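Local coordinates for putative sarcosine dimethylglycine methyltransferase (Galdieria sulphuraria, PDB 2O57), which probably transfers methyl groups from S-adenosylmethionine to the amino nitrogen of glycine derivatives such as sarcosine and dimethylglycine, at residues T186-E191 and L284-M289; V47-E52 and P235-H240. All blocks are in the same frame, centred on the assembly; numbering follows the deposited sequence.

Contact 1: residues T186-E191 and L284-M289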
loop_
_atom_site.group_PDB
_atom_site.type_symbol
_atom_site.label_atom_id
_atom_site.label_comp_id
_atom_site.label_asym_id
_atom_site.label_seq_id
_atom_site.Cartn_x
_atom_site.Cartn_y
_atom_site.Cartn_z
ATOM N N THR A 186 0.933 -6.767 8.756
ATOM C CA THR A 186 1.933 -6.905 7.698
ATOM C C THR A 186 2.446 -8.355 7.769
ATOM O O THR A 186 2.410 -8.965 8.840
ATOM C CB THR A 186 3.151 -5.884 7.788
ATOM O OG1 THR A 186 4.031 -6.166 8.913
ATOM C CG2 THR A 186 2.724 -4.425 7.733
ATOM N N ASP A 187 2.883 -8.918 6.643
ATOM C CA ASP A 187 3.399 -10.285 6.653
ATOM C C ASP A 187 4.197 -10.533 5.394
ATOM O O ASP A 187 3.733 -10.232 4.279
ATOM C CB ASP A 187 2.206 -11.260 6.707
ATOM C CG ASP A 187 2.492 -12.534 7.538
ATOM O OD1 ASP A 187 3.309 -12.490 8.476
ATOM O OD2 ASP A 187 1.844 -13.567 7.248
ATOM N N PRO A 188 5.383 -11.135 5.537
ATOM C CA PRO A 188 5.979 -11.694 4.325
ATOM C C PRO A 188 5.010 -12.752 3.804
ATOM O O PRO A 188 4.344 -13.458 4.611
ATOM C CB PRO A 188 7.251 -12.370 4.835
ATOM C CG PRO A 188 7.580 -11.661 6.175
ATOM C CD PRO A 188 6.194 -11.396 6.753
HETATM N N MSE A 189 4.869 -12.839 2.484
HETATM C CA MSE A 189 3.872 -13.732 1.887
HETATM C C MSE A 189 4.271 -14.210 0.502
HETATM O O MSE A 189 5.284 -13.772 -0.022
HETATM C CB MSE A 189 2.444 -13.131 1.898
HETATM C CG MSE A 189 2.241 -11.660 1.671
HETATM SE SE MSE A 189 0.309 -11.160 2.069
HETATM C CE MSE A 189 0.212 -10.558 3.750
ATOM N N LYS A 190 3.509 -15.152 -0.048
ATOM C CA LYS A 190 3.625 -15.494 -1.446
ATOM C C LYS A 190 2.636 -14.629 -2.235
ATOM O O LYS A 190 1.613 -14.146 -1.696
ATOM C CB LYS A 190 3.403 -17.009 -1.691
ATOM C CG LYS A 190 1.955 -17.521 -1.466
ATOM C CD LYS A 190 1.811 -19.068 -1.713
ATOM C CE LYS A 190 0.379 -19.410 -2.119
ATOM N NZ LYS A 190 0.104 -20.890 -2.105
ATOM N N GLU A 191 2.968 -14.387 -3.502
ATOM C CA GLU A 191 2.030 -13.747 -4.428
ATOM C C GLU A 191 0.820 -14.652 -4.676
ATOM O O GLU A 191 0.967 -15.881 -4.765
ATOM C CB GLU A 191 2.747 -13.425 -5.747
ATOM C CG GLU A 191 3.801 -12.346 -5.586
ATOM C CD GLU A 191 3.217 -10.962 -5.761
ATOM O OE1 GLU A 191 1.975 -10.869 -5.938
ATOM O OE2 GLU A 191 3.990 -9.983 -5.746
ATOM N N LEU A 284 7.246 -14.070 -4.320
ATOM C CA LEU A 284 7.076 -13.684 -2.917
ATOM C C LEU A 284 6.920 -12.185 -2.801
ATOM O O LEU A 284 7.444 -11.425 -3.624
ATOM C CB LEU A 284 8.273 -14.133 -2.083
ATOM C CG LEU A 284 8.629 -15.625 -2.150
ATOM C CD1 LEU A 284 9.889 -15.881 -1.277
ATOM C CD2 LEU A 284 7.493 -16.478 -1.643
ATOM N N THR A 285 6.221 -11.760 -1.769
ATOM C CA THR A 285 6.062 -10.317 -1.527
ATOM C C THR A 285 5.964 -9.990 -0.040
ATOM O O THR A 285 5.942 -10.881 0.787
ATOM C CB THR A 285 4.828 -9.727 -2.314
ATOM O OG1 THR A 285 4.839 -8.313 -2.222
ATOM C CG2 THR A 285 3.473 -10.262 -1.800
ATOM N N TRP A 286 5.947 -8.710 0.291
ATOM C CA TRP A 286 5.672 -8.301 1.661
ATOM C C TRP A 286 4.326 -7.616 1.606
ATOM O O TRP A 286 4.193 -6.592 0.953
ATOM C CB TRP A 286 6.762 -7.364 2.204
ATOM C CG TRP A 286 6.494 -6.881 3.633
ATOM C CD1 TRP A 286 6.270 -7.671 4.746
ATOM C CD2 TRP A 286 6.425 -5.539 4.072
ATOM N NE1 TRP A 286 6.031 -6.883 5.833
ATOM C CE2 TRP A 286 6.155 -5.565 5.463
ATOM C CE3 TRP A 286 6.587 -4.298 3.431
ATOM C CZ2 TRP A 286 6.029 -4.398 6.232
ATOM C CZ3 TRP A 286 6.473 -3.129 4.203
ATOM C CH2 TRP A 286 6.186 -3.196 5.591
ATOM N N GLY A 287 3.342 -8.204 2.276
ATOM C CA GLY A 287 1.949 -7.770 2.201
ATOM C C GLY A 287 1.566 -6.913 3.377
ATOM O O GLY A 287 2.129 -7.049 4.454
ATOM N N GLY A 288 0.612 -6.012 3.173
ATOM C CA GLY A 288 0.082 -5.198 4.271
ATOM C C GLY A 288 -1.425 -5.131 4.066
ATOM O O GLY A 288 -1.881 -5.065 2.913
HETATM N N MSE A 289 -2.202 -5.154 5.149
HETATM C CA MSE A 289 -3.659 -5.083 5.031
HETATM C C MSE A 289 -4.318 -4.402 6.220
HETATM O O MSE A 289 -3.829 -4.487 7.329
HETATM C CB MSE A 289 -4.278 -6.470 4.911
HETATM C CG MSE A 289 -3.481 -7.432 4.038
HETATM SE SE MSE A 289 -4.089 -9.257 4.011
HETATM C CE MSE A 289 -5.766 -9.058 2.985
HETATM O O HOH W 1 6.806 -10.709 -6.104
#
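M189 N gives its hydrogen to T285 O at 2.8 Å, and T285 N returns a bond to M189 O, approaching from above that carbonyl's plane. D187 and G287 form a second hydrogen-bonded antiparallel pair, with G287 N to D187 O at 2.9 Å. P188 has no N-H to give, which suits its place in the non-hydrogen-bonded pair with W286. Selenomethionine M189 lays its methyl CE 3.6 Å from G287 CA; a side chain at G287 would probably collide with this SE, so glycine suits the place. On the other face, W286 extends CG opposite its own N (chi1 179°), bringing CZ2 within 3.6 Å of T186 CB. The indole NE1 and T186 OG1 both bond D158 OD1, which thus has two partners. Replacing W286 with a phenylalanine would remove the indole N-H and probably leave D158 OD1 with one mate fewer and a gap beside T186. E191 OE2 lies 3.5 Å from T285 CB and shares a water with L284 O, while its OE1 forms a salt bridge with R218 of the second subunit. Backbone bonds thus fix the strand pairing, while side chains tie it to the D158 carboxylate at one end and to the subunit interface at the other.

Contact 2: residues V47-E52 and P235-H240; sequences VGLYKE and PDSLVH
A chi1 of -81° sets S237 OG opposite its own carbonyl carbon and points it at the loop, while Y50, with chi1 at -68°, brings its ring alongside H240. The serine hydroxyl donates to G48 O at 2.9 Å, in the carbonyl plane and on a lone pair. It also accepts a hydrogen from a water that takes the N-H of Y50, so one small hydroxyl reaches G48 O directly and Y50 N through the water; the link from this water to H240 ND1 is weak. Y50 CD2 packs 3.7 Å from H240 CB, and one face of the phenol ring lies against H240 C, the two side chains oppositely directed. Y50 OH bonds H241 ND1. G48 suits its place because a CB there would clash with Y50 CE2. V47 CG1 rests 3.8 Å from S237 O, and L49 CD2 comes 3.5 Å from S237 OG, so aliphatic groups flank the polar link. E52 OE2 stands 4.0 Å from H240 NE2, too far for a hydrogen bond, the carboxylate and ring planes nearly perpendicular; E52 OE1 bonds V54 N. The loop is packed between helix 235-251 and helix 59-76, where L49 touches T66 and W69, while V47 reaches W286 on strand 284-293.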
loop_
_atom_site.group_PDB
_atom_site.type_symbol
_atom_site.label_atom_id
_atom_site.label_comp_id
_atom_site.label_asym_id
_atom_site.label_seq_id
_atom_site.Cartn_x
_atom_site.Cartn_y
_atom_site.Cartn_z
ATOM N N VAL A 47 10.078 -5.753 8.325
ATOM C CA VAL A 47 10.413 -5.412 6.934
ATOM C C VAL A 47 10.279 -3.906 6.742
ATOM O O VAL A 47 9.285 -3.346 7.110
ATOM C CB VAL A 47 9.611 -6.216 5.922
ATOM C CG1 VAL A 47 9.982 -5.829 4.488
ATOM C CG2 VAL A 47 9.876 -7.753 6.130
ATOM N N GLY A 48 11.322 -3.275 6.203
ATOM C CA GLY A 48 11.424 -1.834 6.123
ATOM C C GLY A 48 10.909 -1.227 4.823
ATOM O O GLY A 48 10.744 -1.924 3.820
ATOM N N LEU A 49 10.680 0.081 4.867
ATOM C CA LEU A 49 10.442 0.881 3.668
ATOM C C LEU A 49 11.773 1.623 3.372
ATOM O O LEU A 49 12.190 2.499 4.133
ATOM C CB LEU A 49 9.257 1.846 3.883
ATOM C CG LEU A 49 7.840 1.267 4.124
ATOM C CD1 LEU A 49 6.868 2.461 4.371
ATOM C CD2 LEU A 49 7.416 0.386 2.915
ATOM N N TYR A 50 12.458 1.221 2.298
ATOM C CA TYR A 50 13.831 1.690 1.983
ATOM C C TYR A 50 13.888 2.856 0.978
ATOM O O TYR A 50 13.081 2.937 0.054
ATOM C CB TYR A 50 14.721 0.532 1.502
ATOM C CG TYR A 50 14.986 -0.424 2.645
ATOM C CD1 TYR A 50 16.114 -0.245 3.474
ATOM C CD2 TYR A 50 14.108 -1.479 2.915
ATOM C CE1 TYR A 50 16.376 -1.093 4.562
ATOM C CE2 TYR A 50 14.343 -2.340 4.036
ATOM C CZ TYR A 50 15.479 -2.149 4.837
ATOM O OH TYR A 50 15.681 -2.984 5.917
ATOM N N LYS A 51 14.827 3.772 1.195
ATOM C CA LYS A 51 15.006 4.950 0.336
ATOM C C LYS A 51 16.216 4.652 -0.551
ATOM O O LYS A 51 17.234 4.213 -0.040
ATOM C CB LYS A 51 15.308 6.160 1.224
ATOM C CG LYS A 51 15.624 7.455 0.502
ATOM C CD LYS A 51 15.716 8.613 1.532
ATOM C CE LYS A 51 16.198 9.932 0.879
ATOM N NZ LYS A 51 16.154 11.110 1.851
ATOM N N GLU A 52 16.117 4.882 -1.856
ATOM C CA GLU A 52 17.298 4.767 -2.755
ATOM C C GLU A 52 18.311 5.878 -2.527
ATOM O O GLU A 52 17.900 7.000 -2.222
ATOM C CB GLU A 52 16.858 4.795 -4.223
ATOM C CG GLU A 52 16.040 3.573 -4.586
ATOM C CD GLU A 52 16.910 2.353 -4.915
ATOM O OE1 GLU A 52 18.156 2.414 -4.740
ATOM O OE2 GLU A 52 16.332 1.318 -5.327
ATOM N N PRO A 235 6.873 -6.046 -3.073
ATOM C CA PRO A 235 7.997 -6.989 -3.276
ATOM C C PRO A 235 9.356 -6.266 -3.296
ATOM O O PRO A 235 10.377 -6.871 -2.947
ATOM C CB PRO A 235 7.676 -7.657 -4.619
ATOM C CG PRO A 235 6.788 -6.649 -5.343
ATOM C CD PRO A 235 5.982 -5.970 -4.263
ATOM N N ASP A 236 9.369 -4.969 -3.626
ATOM C CA ASP A 236 10.590 -4.185 -3.478
ATOM C C ASP A 236 11.136 -4.140 -2.051
ATOM O O ASP A 236 12.322 -4.343 -1.858
ATOM C CB ASP A 236 10.514 -2.777 -4.139
ATOM C CG ASP A 236 9.438 -1.853 -3.532
ATOM O OD1 ASP A 236 8.598 -2.251 -2.660
ATOM O OD2 ASP A 236 9.437 -0.684 -3.988
ATOM N N SER A 237 10.280 -3.872 -1.070
ATOM C CA SER A 237 10.654 -3.896 0.335
ATOM C C SER A 237 11.188 -5.271 0.760
ATOM O O SER A 237 12.185 -5.344 1.488
ATOM C CB SER A 237 9.483 -3.463 1.241
ATOM O OG SER A 237 9.389 -2.028 1.275
ATOM N N LEU A 238 10.510 -6.340 0.340
ATOM C CA LEU A 238 10.935 -7.696 0.659
ATOM C C LEU A 238 12.384 -7.931 0.198
ATOM O O LEU A 238 13.243 -8.360 1.012
ATOM C CB LEU A 238 10.011 -8.710 0.003
ATOM C CG LEU A 238 10.276 -10.163 0.444
ATOM C CD1 LEU A 238 9.437 -10.472 1.625
ATOM C CD2 LEU A 238 9.935 -11.109 -0.707
ATOM N N VAL A 239 12.651 -7.622 -1.075
ATOM C CA VAL A 239 14.001 -7.758 -1.676
ATOM C C VAL A 239 15.031 -6.874 -0.975
ATOM O O VAL A 239 16.101 -7.373 -0.572
ATOM C CB VAL A 239 13.986 -7.498 -3.208
ATOM C CG1 VAL A 239 15.435 -7.382 -3.780
ATOM C CG2 VAL A 239 13.205 -8.593 -3.880
ATOM N N HIS A 240 14.707 -5.591 -0.779
ATOM C CA HIS A 240 15.679 -4.685 -0.174
ATOM C C HIS A 240 15.966 -5.106 1.259
ATOM O O HIS A 240 17.120 -5.092 1.680
ATOM C CB HIS A 240 15.155 -3.263 -0.132
ATOM C CG HIS A 240 14.985 -2.653 -1.486
ATOM N ND1 HIS A 240 13.989 -1.744 -1.771
ATOM C CD2 HIS A 240 15.686 -2.823 -2.631
ATOM C CE1 HIS A 240 14.086 -1.373 -3.038
ATOM N NE2 HIS A 240 15.096 -2.022 -3.585
HETATM O O HOH W 2 11.570 -0.471 0.099
#

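Along the chain the segments alternate: 47-52, 186-191, 235-240, then 284-289, so the two contacts interlock. Their centres lie 12 Å apart and they meet directly, with W286 CH2 3.5 Å from V47 O and L284 CB 3.7 Å from L238 CD2. Contact 1 joins two neighbouring strands, 181-190 and 284-293, of the seven-stranded sheet whose order, 3-2-1-4-5-7-6 with one antiparallel strand, is that of Rossmann-like class I methyltransferases. Contact 2 lies to one side of that sheet, on helix 235-251, which follows strand 226-233, the outermost on that side within this chain. Together they tie the loop after helix 27-40 to the C-terminal part of the sheet, and both also involve the second subunit.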